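Side-chain contacts in endo-beta-1,4-glucanase (cellulase B) (Bacillus halodurans, PDB 4V2X), which probably hydrolyses beta-1,4-glucosidic bonds of plant cell-wall glucans, joining a family 5 catalytic module to an Ig-like module and a CBM46 carbohydrate-binding module: residues Leu214-Asn219 with Tyr256-Lys261; Val221-Val226 with Leu262-Leu267; Glu160-Tyr165 with Arg208-Ala213. All blocks are in the same frame, centred on the assembly; numbering follows the deposited sequence.

Interaction 1 (Leu214-Asn219 with Tyr256-Lys261); sequences LLDDLN and YQTIDK. With CA (calcium ion), chain B.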
loop_
_atom_site.group_PDB
_atom_site.type_symbol
_atom_site.label_atom_id
_atom_site.label_comp_id
_atom_site.label_asym_id
_atom_site.label_seq_id
_atom_site.Cartn_x
_atom_site.Cartn_y
_atom_site.Cartn_z
ATOM N N LEU A 214 -6.533 1.764 4.693
ATOM C CA LEU A 214 -7.954 1.715 5.020
ATOM C C LEU A 214 -8.807 2.127 3.820
ATOM O O LEU A 214 -9.805 1.486 3.512
ATOM C CB LEU A 214 -8.264 2.611 6.222
ATOM C CG LEU A 214 -7.521 2.285 7.524
ATOM C CD1 LEU A 214 -7.780 3.357 8.567
ATOM C CD2 LEU A 214 -7.920 0.922 8.064
ATOM N N LEU A 215 -8.420 3.202 3.140
ATOM C CA LEU A 215 -9.186 3.659 1.977
ATOM C C LEU A 215 -9.137 2.631 0.840
ATOM O O LEU A 215 -10.152 2.362 0.188
ATOM C CB LEU A 215 -8.711 5.033 1.491
ATOM C CG LEU A 215 -9.422 5.568 0.242
ATOM C CD1 LEU A 215 -10.938 5.598 0.383
ATOM C CD2 LEU A 215 -8.896 6.949 -0.089
ATOM N N ASP A 216 -7.979 2.020 0.624
ATOM C CA ASP A 216 -7.907 0.954 -0.372
ATOM C C ASP A 216 -8.921 -0.149 -0.048
ATOM O O ASP A 216 -9.608 -0.641 -0.931
ATOM C CB ASP A 216 -6.512 0.349 -0.467
ATOM C CG ASP A 216 -6.494 -0.918 -1.300
ATOM O OD1 ASP A 216 -6.744 -2.010 -0.723
ATOM O OD2 ASP A 216 -6.275 -0.832 -2.534
ATOM N N ASP A 217 -8.998 -0.536 1.221
ATOM C CA ASP A 217 -9.941 -1.575 1.639
ATOM C C ASP A 217 -11.402 -1.177 1.401
ATOM O O ASP A 217 -12.198 -1.994 0.946
ATOM C CB ASP A 217 -9.728 -1.943 3.104
ATOM C CG ASP A 217 -8.434 -2.702 3.342
ATOM O OD1 ASP A 217 -7.734 -3.062 2.366
ATOM O OD2 ASP A 217 -8.119 -2.958 4.517
ATOM N N LEU A 218 -11.761 0.068 1.709
ATOM C CA LEU A 218 -13.134 0.534 1.484
ATOM C C LEU A 218 -13.477 0.530 0.005
ATOM O O LEU A 218 -14.547 0.089 -0.390
ATOM C CB LEU A 218 -13.340 1.949 2.032
ATOM C CG LEU A 218 -13.348 2.126 3.542
ATOM C CD1 LEU A 218 -13.402 3.609 3.854
ATOM C CD2 LEU A 218 -14.522 1.408 4.193
ATOM N N ASN A 219 -12.567 1.037 -0.810
ATOM C CA ASN A 219 -12.774 1.044 -2.249
ATOM C C ASN A 219 -12.891 -0.370 -2.812
ATOM O O ASN A 219 -13.664 -0.625 -3.731
ATOM C CB ASN A 219 -11.650 1.809 -2.956
ATOM C CG ASN A 219 -11.815 3.321 -2.864
ATOM O OD1 ASN A 219 -12.926 3.825 -2.726
ATOM N ND2 ASN A 219 -10.707 4.051 -2.963
ATOM N N TYR A 256 -4.460 5.249 -7.977
ATOM C CA TYR A 256 -4.060 4.519 -9.177
ATOM C C TYR A 256 -3.742 3.064 -8.840
ATOM O O TYR A 256 -4.193 2.150 -9.532
ATOM C CB TYR A 256 -2.848 5.167 -9.843
ATOM C CG TYR A 256 -2.447 4.421 -11.087
ATOM C CD1 TYR A 256 -3.035 4.715 -12.312
ATOM C CD2 TYR A 256 -1.524 3.379 -11.028
ATOM C CE1 TYR A 256 -2.689 4.016 -13.453
ATOM C CE2 TYR A 256 -1.178 2.671 -12.168
ATOM C CZ TYR A 256 -1.763 2.999 -13.375
ATOM O OH TYR A 256 -1.421 2.304 -14.518
ATOM N N GLN A 257 -2.974 2.861 -7.773
ATOM C CA GLN A 257 -2.642 1.511 -7.313
ATOM C C GLN A 257 -3.896 0.676 -7.081
ATOM O O GLN A 257 -3.964 -0.487 -7.486
ATOM C CB GLN A 257 -1.825 1.563 -6.026
ATOM C CG GLN A 257 -0.395 2.050 -6.202
ATOM C CD GLN A 257 0.281 2.319 -4.868
ATOM O OE1 GLN A 257 -0.060 1.704 -3.853
ATOM N NE2 GLN A 257 1.244 3.240 -4.862
ATOM N N THR A 258 -4.894 1.267 -6.433
ATOM C CA THR A 258 -6.138 0.557 -6.153
ATOM C C THR A 258 -6.900 0.225 -7.441
ATOM O O THR A 258 -7.384 -0.899 -7.624
ATOM C CB THR A 258 -7.029 1.377 -5.199
ATOM O OG1 THR A 258 -6.348 1.550 -3.948
ATOM C CG2 THR A 258 -8.370 0.701 -4.964
ATOM N N ILE A 259 -7.011 1.203 -8.334
ATOM C CA ILE A 259 -7.710 1.003 -9.597
ATOM C C ILE A 259 -6.992 -0.052 -10.443
ATOM O O ILE A 259 -7.638 -0.914 -11.026
ATOM C CB ILE A 259 -7.868 2.331 -10.376
ATOM C CG1 ILE A 259 -8.892 3.220 -9.672
ATOM C CG2 ILE A 259 -8.306 2.077 -11.815
ATOM C CD1 ILE A 259 -8.977 4.635 -10.212
ATOM N N ASP A 260 -5.664 0.025 -10.492
ATOM C CA ASP A 260 -4.849 -0.922 -11.271
ATOM C C ASP A 260 -5.066 -2.357 -10.778
ATOM O O ASP A 260 -5.247 -3.287 -11.572
ATOM C CB ASP A 260 -3.368 -0.533 -11.161
ATOM C CG ASP A 260 -2.470 -1.314 -12.112
ATOM O OD1 ASP A 260 -2.902 -1.619 -13.233
ATOM O OD2 ASP A 260 -1.317 -1.596 -11.735
ATOM N N LYS A 261 -5.059 -2.512 -9.459
ATOM C CA LYS A 261 -5.262 -3.795 -8.793
ATOM C C LYS A 261 -6.587 -4.463 -9.156
ATOM O O LYS A 261 -6.652 -5.682 -9.354
ATOM C CB LYS A 261 -5.215 -3.569 -7.278
ATOM C CG LYS A 261 -5.462 -4.802 -6.437
ATOM C CD LYS A 261 -5.634 -4.437 -4.972
ATOM C CE LYS A 261 -6.993 -3.817 -4.688
ATOM N NZ LYS A 261 -7.187 -3.626 -3.225
HETATM CA CA CA B . -6.105 -3.685 0.783
HETATM O O HOH W 1 -7.651 3.621 -2.563
HETATM O O HOH W 2 -5.030 -1.883 1.966
HETATM O O HOH W 3 -4.267 -3.728 -0.775
#

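Interaction 2 (Val221-Val226 with Leu262-Leu267); sequences VFFEIV and LDDPNL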
loop_
_atom_site.group_PDB
_atom_site.type_symbol
_atom_site.label_atom_id
_atom_site.label_comp_id
_atom_site.label_asym_id
_atom_site.label_seq_id
_atom_site.Cartn_x
_atom_site.Cartn_y
_atom_site.Cartn_z
ATOM N N VAL A 221 -13.677 -3.373 -1.133
ATOM C CA VAL A 221 -14.865 -4.097 -0.706
ATOM C C VAL A 221 -16.118 -3.588 -1.434
ATOM O O VAL A 221 -17.011 -4.355 -1.765
ATOM C CB VAL A 221 -15.042 -4.074 0.829
ATOM C CG1 VAL A 221 -15.306 -2.671 1.348
ATOM C CG2 VAL A 221 -16.151 -5.041 1.238
ATOM N N PHE A 222 -16.169 -2.284 -1.682
ATOM C CA PHE A 222 -17.242 -1.682 -2.465
ATOM C C PHE A 222 -17.274 -2.300 -3.863
ATOM O O PHE A 222 -18.321 -2.751 -4.329
ATOM C CB PHE A 222 -17.025 -0.158 -2.477
ATOM C CG PHE A 222 -17.693 0.578 -3.599
ATOM C CD1 PHE A 222 -19.036 0.899 -3.539
ATOM C CD2 PHE A 222 -16.949 1.024 -4.683
ATOM C CE1 PHE A 222 -19.641 1.619 -4.557
ATOM C CE2 PHE A 222 -17.546 1.738 -5.705
ATOM C CZ PHE A 222 -18.897 2.040 -5.639
ATOM N N PHE A 223 -16.112 -2.363 -4.502
ATOM C CA PHE A 223 -15.983 -2.988 -5.818
ATOM C C PHE A 223 -16.492 -4.434 -5.795
ATOM O O PHE A 223 -17.328 -4.818 -6.621
ATOM C CB PHE A 223 -14.527 -2.926 -6.273
ATOM C CG PHE A 223 -14.242 -3.685 -7.534
ATOM C CD1 PHE A 223 -14.348 -3.065 -8.770
ATOM C CD2 PHE A 223 -13.835 -5.015 -7.480
ATOM C CE1 PHE A 223 -14.071 -3.759 -9.931
ATOM C CE2 PHE A 223 -13.556 -5.713 -8.644
ATOM C CZ PHE A 223 -13.675 -5.087 -9.866
ATOM N N GLU A 224 -15.995 -5.211 -4.837
ATOM C CA GLU A 224 -16.354 -6.635 -4.718
ATOM C C GLU A 224 -17.863 -6.831 -4.553
ATOM O O GLU A 224 -18.468 -7.665 -5.227
ATOM C CB GLU A 224 -15.622 -7.277 -3.539
ATOM C CG GLU A 224 -14.157 -7.585 -3.797
ATOM C CD GLU A 224 -13.465 -8.176 -2.579
ATOM O OE1 GLU A 224 -13.261 -7.443 -1.585
ATOM O OE2 GLU A 224 -13.136 -9.379 -2.606
ATOM N N ILE A 225 -18.458 -6.056 -3.653
ATOM C CA ILE A 225 -19.890 -6.116 -3.391
ATOM C C ILE A 225 -20.693 -5.782 -4.637
ATOM O O ILE A 225 -21.547 -6.558 -5.054
ATOM C CB ILE A 225 -20.303 -5.160 -2.251
ATOM C CG1 ILE A 225 -19.790 -5.694 -0.912
ATOM C CG2 ILE A 225 -21.817 -5.002 -2.193
ATOM C CD1 ILE A 225 -19.800 -4.680 0.205
ATOM N N VAL A 226 -20.426 -4.626 -5.235
ATOM C CA VAL A 226 -21.210 -4.207 -6.387
ATOM C C VAL A 226 -21.051 -5.222 -7.521
ATOM O O VAL A 226 -22.042 -5.682 -8.082
ATOM C CB VAL A 226 -20.843 -2.783 -6.869
ATOM C CG1 VAL A 226 -21.608 -2.422 -8.140
ATOM C CG2 VAL A 226 -21.156 -1.760 -5.783
ATOM N N LEU A 262 -7.644 -3.668 -9.230
ATOM C CA LEU A 262 -8.989 -4.203 -9.398
ATOM C C LEU A 262 -9.229 -4.760 -10.796
ATOM O O LEU A 262 -10.175 -5.519 -10.989
ATOM C CB LEU A 262 -10.038 -3.144 -9.043
ATOM C CG LEU A 262 -10.005 -2.757 -7.556
ATOM C CD1 LEU A 262 -10.889 -1.560 -7.289
ATOM C CD2 LEU A 262 -10.399 -3.921 -6.655
ATOM N N ASP A 263 -8.384 -4.379 -11.755
ATOM C CA ASP A 263 -8.327 -5.045 -13.060
ATOM C C ASP A 263 -9.702 -5.054 -13.726
ATOM O O ASP A 263 -10.196 -6.093 -14.157
ATOM C CB ASP A 263 -7.781 -6.464 -12.870
ATOM C CG ASP A 263 -7.374 -7.131 -14.172
ATOM O OD1 ASP A 263 -6.962 -6.438 -15.120
ATOM O OD2 ASP A 263 -7.466 -8.363 -14.238
ATOM N N ASP A 264 -10.307 -3.873 -13.793
ATOM C CA ASP A 264 -11.674 -3.692 -14.271
ATOM C C ASP A 264 -11.690 -2.511 -15.227
ATOM O O ASP A 264 -11.054 -1.497 -14.952
ATOM C CB ASP A 264 -12.600 -3.399 -13.090
ATOM C CG ASP A 264 -14.053 -3.280 -13.497
ATOM O OD1 ASP A 264 -14.753 -4.317 -13.505
ATOM O OD2 ASP A 264 -14.512 -2.150 -13.780
ATOM N N PRO A 265 -12.421 -2.629 -16.349
ATOM C CA PRO A 265 -12.401 -1.580 -17.371
ATOM C C PRO A 265 -13.353 -0.394 -17.136
ATOM O O PRO A 265 -13.319 0.568 -17.908
ATOM C CB PRO A 265 -12.824 -2.342 -18.635
ATOM C CG PRO A 265 -13.749 -3.398 -18.128
ATOM C CD PRO A 265 -13.223 -3.797 -16.778
ATOM N N ASN A 266 -14.191 -0.459 -16.101
ATOM C CA ASN A 266 -15.260 0.519 -15.906
ATOM C C ASN A 266 -15.118 1.253 -14.577
ATOM O O ASN A 266 -16.072 1.364 -13.806
ATOM C CB ASN A 266 -16.618 -0.175 -16.018
ATOM C CG ASN A 266 -16.869 -0.731 -17.414
ATOM O OD1 ASN A 266 -16.156 -0.401 -18.361
ATOM N ND2 ASN A 266 -17.872 -1.583 -17.544
ATOM N N LEU A 267 -13.908 1.744 -14.320
ATOM C CA LEU A 267 -13.616 2.494 -13.098
ATOM C C LEU A 267 -13.299 3.956 -13.434
ATOM O O LEU A 267 -12.653 4.262 -14.446
ATOM C CB LEU A 267 -12.467 1.845 -12.326
ATOM C CG LEU A 267 -12.722 0.415 -11.826
ATOM C CD1 LEU A 267 -11.498 -0.142 -11.105
ATOM C CD2 LEU A 267 -13.953 0.357 -10.935
#

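Interaction 3 (Glu160-Tyr165 with Arg208-Ala213); sequences EMEHNY and RENHHA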
loop_
_atom_site.group_PDB
_atom_site.type_symbol
_atom_site.label_atom_id
_atom_site.label_comp_id
_atom_site.label_asym_id
_atom_site.label_seq_id
_atom_site.Cartn_x
_atom_site.Cartn_y
_atom_site.Cartn_z
ATOM N N GLU A 160 -13.991 6.317 11.639
ATOM C CA GLU A 160 -13.683 5.516 12.828
ATOM C C GLU A 160 -12.898 4.261 12.504
ATOM O O GLU A 160 -12.387 3.616 13.416
ATOM C CB GLU A 160 -14.970 5.056 13.534
ATOM C CG GLU A 160 -15.821 6.145 14.167
ATOM C CD GLU A 160 -17.108 5.588 14.766
ATOM O OE1 GLU A 160 -17.139 4.406 15.178
ATOM O OE2 GLU A 160 -18.099 6.329 14.823
ATOM N N MET A 161 -12.824 3.906 11.223
ATOM C CA MET A 161 -12.293 2.612 10.792
ATOM C C MET A 161 -10.915 2.279 11.356
ATOM O O MET A 161 -10.606 1.101 11.579
ATOM C CB MET A 161 -12.252 2.561 9.263
ATOM C CG MET A 161 -12.021 1.181 8.681
ATOM S SD MET A 161 -11.993 1.331 6.888
ATOM C CE MET A 161 -11.461 -0.304 6.408
ATOM N N GLU A 162 -10.081 3.291 11.576
ATOM C CA GLU A 162 -8.724 3.041 12.057
ATOM C C GLU A 162 -8.692 2.306 13.392
ATOM O O GLU A 162 -7.831 1.457 13.599
ATOM C CB GLU A 162 -7.925 4.336 12.154
ATOM C CG GLU A 162 -6.522 4.132 12.678
ATOM C CD GLU A 162 -5.603 5.267 12.320
ATOM O OE1 GLU A 162 -5.945 6.429 12.640
ATOM O OE2 GLU A 162 -4.547 4.986 11.715
ATOM N N HIS A 163 -9.617 2.633 14.290
ATOM C CA HIS A 163 -9.691 1.964 15.598
ATOM C C HIS A 163 -10.948 1.110 15.760
ATOM O O HIS A 163 -11.260 0.644 16.856
ATOM C CB HIS A 163 -9.591 3.004 16.709
ATOM C CG HIS A 163 -8.305 3.766 16.691
ATOM N ND1 HIS A 163 -7.113 3.215 17.102
ATOM C CD2 HIS A 163 -8.021 5.031 16.301
ATOM C CE1 HIS A 163 -6.148 4.106 16.968
ATOM N NE2 HIS A 163 -6.672 5.216 16.484
ATOM N N ASN A 164 -11.649 0.881 14.655
ATOM C CA ASN A 164 -12.854 0.064 14.644
ATOM C C ASN A 164 -13.028 -0.552 13.258
ATOM O O ASN A 164 -13.990 -0.259 12.557
ATOM C CB ASN A 164 -14.069 0.910 15.019
ATOM C CG ASN A 164 -15.323 0.074 15.237
ATOM O OD1 ASN A 164 -15.268 -1.155 15.281
ATOM N ND2 ASN A 164 -16.463 0.744 15.350
ATOM N N TYR A 165 -12.088 -1.414 12.889
ATOM C CA TYR A 165 -11.995 -1.931 11.526
ATOM C C TYR A 165 -13.247 -2.711 11.141
ATOM O O TYR A 165 -13.929 -2.363 10.172
ATOM C CB TYR A 165 -10.739 -2.805 11.348
ATOM C CG TYR A 165 -10.496 -3.158 9.904
ATOM C CD1 TYR A 165 -11.178 -4.210 9.305
ATOM C CD2 TYR A 165 -9.614 -2.414 9.126
ATOM C CE1 TYR A 165 -10.989 -4.518 7.976
ATOM C CE2 TYR A 165 -9.408 -2.725 7.795
ATOM C CZ TYR A 165 -10.102 -3.781 7.232
ATOM O OH TYR A 165 -9.931 -4.091 5.914
ATOM N N ARG A 208 -2.352 9.936 7.714
ATOM C CA ARG A 208 -1.225 9.154 8.197
ATOM C C ARG A 208 -1.031 7.941 7.294
ATOM O O ARG A 208 -1.902 7.612 6.487
ATOM C CB ARG A 208 -1.469 8.744 9.652
ATOM C CG ARG A 208 -1.608 9.946 10.580
ATOM C CD ARG A 208 -1.656 9.569 12.050
ATOM N NE ARG A 208 -2.984 9.120 12.473
ATOM C CZ ARG A 208 -4.016 9.919 12.755
ATOM N NH1 ARG A 208 -3.913 11.243 12.651
ATOM N NH2 ARG A 208 -5.175 9.386 13.132
ATOM N N GLU A 209 0.115 7.276 7.420
ATOM C CA GLU A 209 0.459 6.187 6.508
ATOM C C GLU A 209 -0.580 5.071 6.500
ATOM O O GLU A 209 -0.933 4.549 5.439
ATOM C CB GLU A 209 1.844 5.611 6.846
ATOM C CG GLU A 209 2.364 4.591 5.839
ATOM C CD GLU A 209 2.345 5.101 4.407
ATOM O OE1 GLU A 209 2.589 6.309 4.193
ATOM O OE2 GLU A 209 2.083 4.293 3.489
ATOM N N ASN A 210 -1.083 4.722 7.679
ATOM C CA ASN A 210 -2.064 3.643 7.805
ATOM C C ASN A 210 -3.403 3.963 7.143
ATOM O O ASN A 210 -4.150 3.064 6.752
ATOM C CB ASN A 210 -2.280 3.308 9.282
ATOM C CG ASN A 210 -3.279 2.179 9.488
ATOM O OD1 ASN A 210 -3.150 1.097 8.904
ATOM N ND2 ASN A 210 -4.289 2.427 10.312
ATOM N N HIS A 211 -3.707 5.249 6.998
ATOM C CA HIS A 211 -4.979 5.650 6.417
ATOM C C HIS A 211 -5.147 5.220 4.971
ATOM O O HIS A 211 -6.247 4.857 4.555
ATOM C CB HIS A 211 -5.161 7.155 6.533
ATOM C CG HIS A 211 -5.256 7.624 7.944
ATOM N ND1 HIS A 211 -5.312 8.958 8.280
ATOM C CD2 HIS A 211 -5.290 6.937 9.111
ATOM C CE1 HIS A 211 -5.398 9.072 9.593
ATOM N NE2 HIS A 211 -5.387 7.861 10.120
ATOM N N HIS A 212 -4.057 5.233 4.213
ATOM C CA HIS A 212 -4.113 4.849 2.793
ATOM C C HIS A 212 -4.606 3.423 2.649
ATOM O O HIS A 212 -5.417 3.122 1.774
ATOM C CB HIS A 212 -2.744 4.994 2.133
ATOM C CG HIS A 212 -2.152 6.354 2.293
ATOM N ND1 HIS A 212 -2.743 7.485 1.775
ATOM C CD2 HIS A 212 -1.041 6.769 2.943
ATOM C CE1 HIS A 212 -2.008 8.539 2.084
ATOM N NE2 HIS A 212 -0.974 8.133 2.798
ATOM N N ALA A 213 -4.120 2.545 3.523
ATOM C CA ALA A 213 -4.523 1.145 3.484
ATOM C C ALA A 213 -6.004 0.960 3.771
ATOM O O ALA A 213 -6.658 0.103 3.168
ATOM C CB ALA A 213 -3.691 0.332 4.460
HETATM O O HOH W 4 -6.113 0.590 11.719
HETATM O O HOH W 5 -2.377 6.531 12.167
#

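Interaction 1 (Leu214-Asn219 with Tyr256-Lys261)
Asp216 reaches from helix 209-227 to Thr258 and Lys261 of helix 249-262, and its carboxylate carries almost the whole contact. Its chi1 of 169° sets CG trans to the backbone N and carries the carboxylate toward helix 249-262, OD2 toward Thr258 and OD1 onto the metal. OD2 is gripped twice: Thr258 OG1 lies 2.8 Å from Asp216 OD2 on the anti side of the carboxylate, while Lys261 NZ reaches the syn lone pair of the same oxygen at 3.0 Å in a salt bridge and, weakly, Asp216 OD1 as well. The lysine arrives from the opposite direction, its chain bent at chi3 (75°), and its ammonium is shared with Thr220 and with Asp217 of the second subunit. Away from the carboxylate, toward Asn219, the packing is looser. The axes of the two segments stay 10.2 Å apart, Asn219 CB merely grazes Thr258 CG2 at 4.0 Å, and a water links Asn219 ND2 to Thr258 OG1; Asn219 OD1 turns to Ser194 instead. Asp216 OD1 binds calcium at 2.3 Å and Asp217 OD1 binds it at 2.4 Å, with two waters also on the ion. Thr258 and Lys261 thus act as a second shell that fixes the rotation of a metal-binding carboxylate, and the nearby ammonium probably offsets some of the negative charge gathered there. Asp216 and Asp217 of the second subunit bind the same ion, making this an intersubunit calcium site built from adjacent helical aspartates on the outer helices of a (beta/alpha)8 barrel.

Interaction 2 (Val221-Val226 with Leu262-Leu267)
Phe223 and Leu262 bring the two backbones nearest, CA to CA 8.0 Å, where helix 209-227 passes the end of helix 249-262 and the chain turns away at Asp263 with a positive phi of 55°. The turn is one of the alpha-to-beta connections of the (beta/alpha)8 barrel: it leads from helix 249-262 into strand 267-273, and the neighbouring barrel helix plugs it with a single aromatic ring. With chi1 at 173°, Phe223 extends from its helix straight into the bend, where it meets three side chains. Leu262 lies over one face, its CB 4.1 Å from the ring centroid and almost on the normal, a CH-pi contact; its branches continue toward the root of the ring, Leu262 CD2 touching Phe223 CD2 at 3.7 Å. Asp264 and Leu267 approach the rim instead. Leu267 CD2 stands 4.1 Å from Phe223 CD1, the looser of the two edge contacts, its chain crossing that of the phenylalanine at about a right angle. Asn166 of the second subunit also packs against Phe223, while Leu238 of strand 238-241 backs Leu267. Asp264 has a double role, for its methylene is apolar packing whereas its carboxylate organises the turn. OD1 forms a salt bridge with Arg227 of the same helix as Phe223, and OD2 accepts the backbone N of Asn266 at 2.9 Å from above the carboxylate plane, an Asx turn. Thus secured, the carboxylate plane stands 82° from that of the ring, with Asp264 CB only 3.5 Å from Phe223 CE1.

Interaction 3 (Glu160-Tyr165 with Arg208-Ala213)
Glu162 holds CG trans to its backbone N (chi1 179°), an extended chain that carries the carboxylate across to Arg208, just before helix 209-227, and to Asn210 and His211 in its first turn; Arg208 bends at chi3 (-81°) to bring its guanidinium round to the same group. OE1 takes two donors. Arg208 NH2 comes to Glu162 OE1 at 3.1 Å through the syn lone pair, the two planes nearly coplanar, in a salt bridge. His211 NE2 gives its N-H to Glu162 OE1 at 3.0 Å, in the plane of the imidazole but from above that of the carboxylate. The other oxygen is met on its anti side, where Asn210 ND2 donates to Glu162 OE2 at 2.9 Å in an almost straight bond (177°). One water bridges Arg208 NE and Glu162 OE2, and another joins Asn210 ND2 to the Glu162 carbonyl. Arg208 also folds over His211, its CB 3.9 Å above the ring. These bonds tie the loop before helix 165-183 to a helix start; the charge of Glu162 is probably balanced chiefly by Arg208, while His211 and Asn210 fix the carboxylate's orientation.

How the interactions relate
All three contacts draw on helix 209-227 of the (beta/alpha)8 catalytic barrel: interaction 3 at its first turn, interaction 1 in its middle and interaction 2 toward its end. Interactions 1 and 3 have centres about 13 Å apart and are linked directly, since Tyr165 OH bonds to Asp217 OD2 and Met161 packs on Leu218. Interactions 1 and 2, about 10 Å apart between centres, share helix 249-262 and its exit, whereas 2 and 3 do not touch. Along the chain, interaction 3 closes before the others open, and the segments of 1 and 2 alternate. Each contact also reaches the second subunit, so one helix joins its barrel neighbours to the calcium-bridged interface.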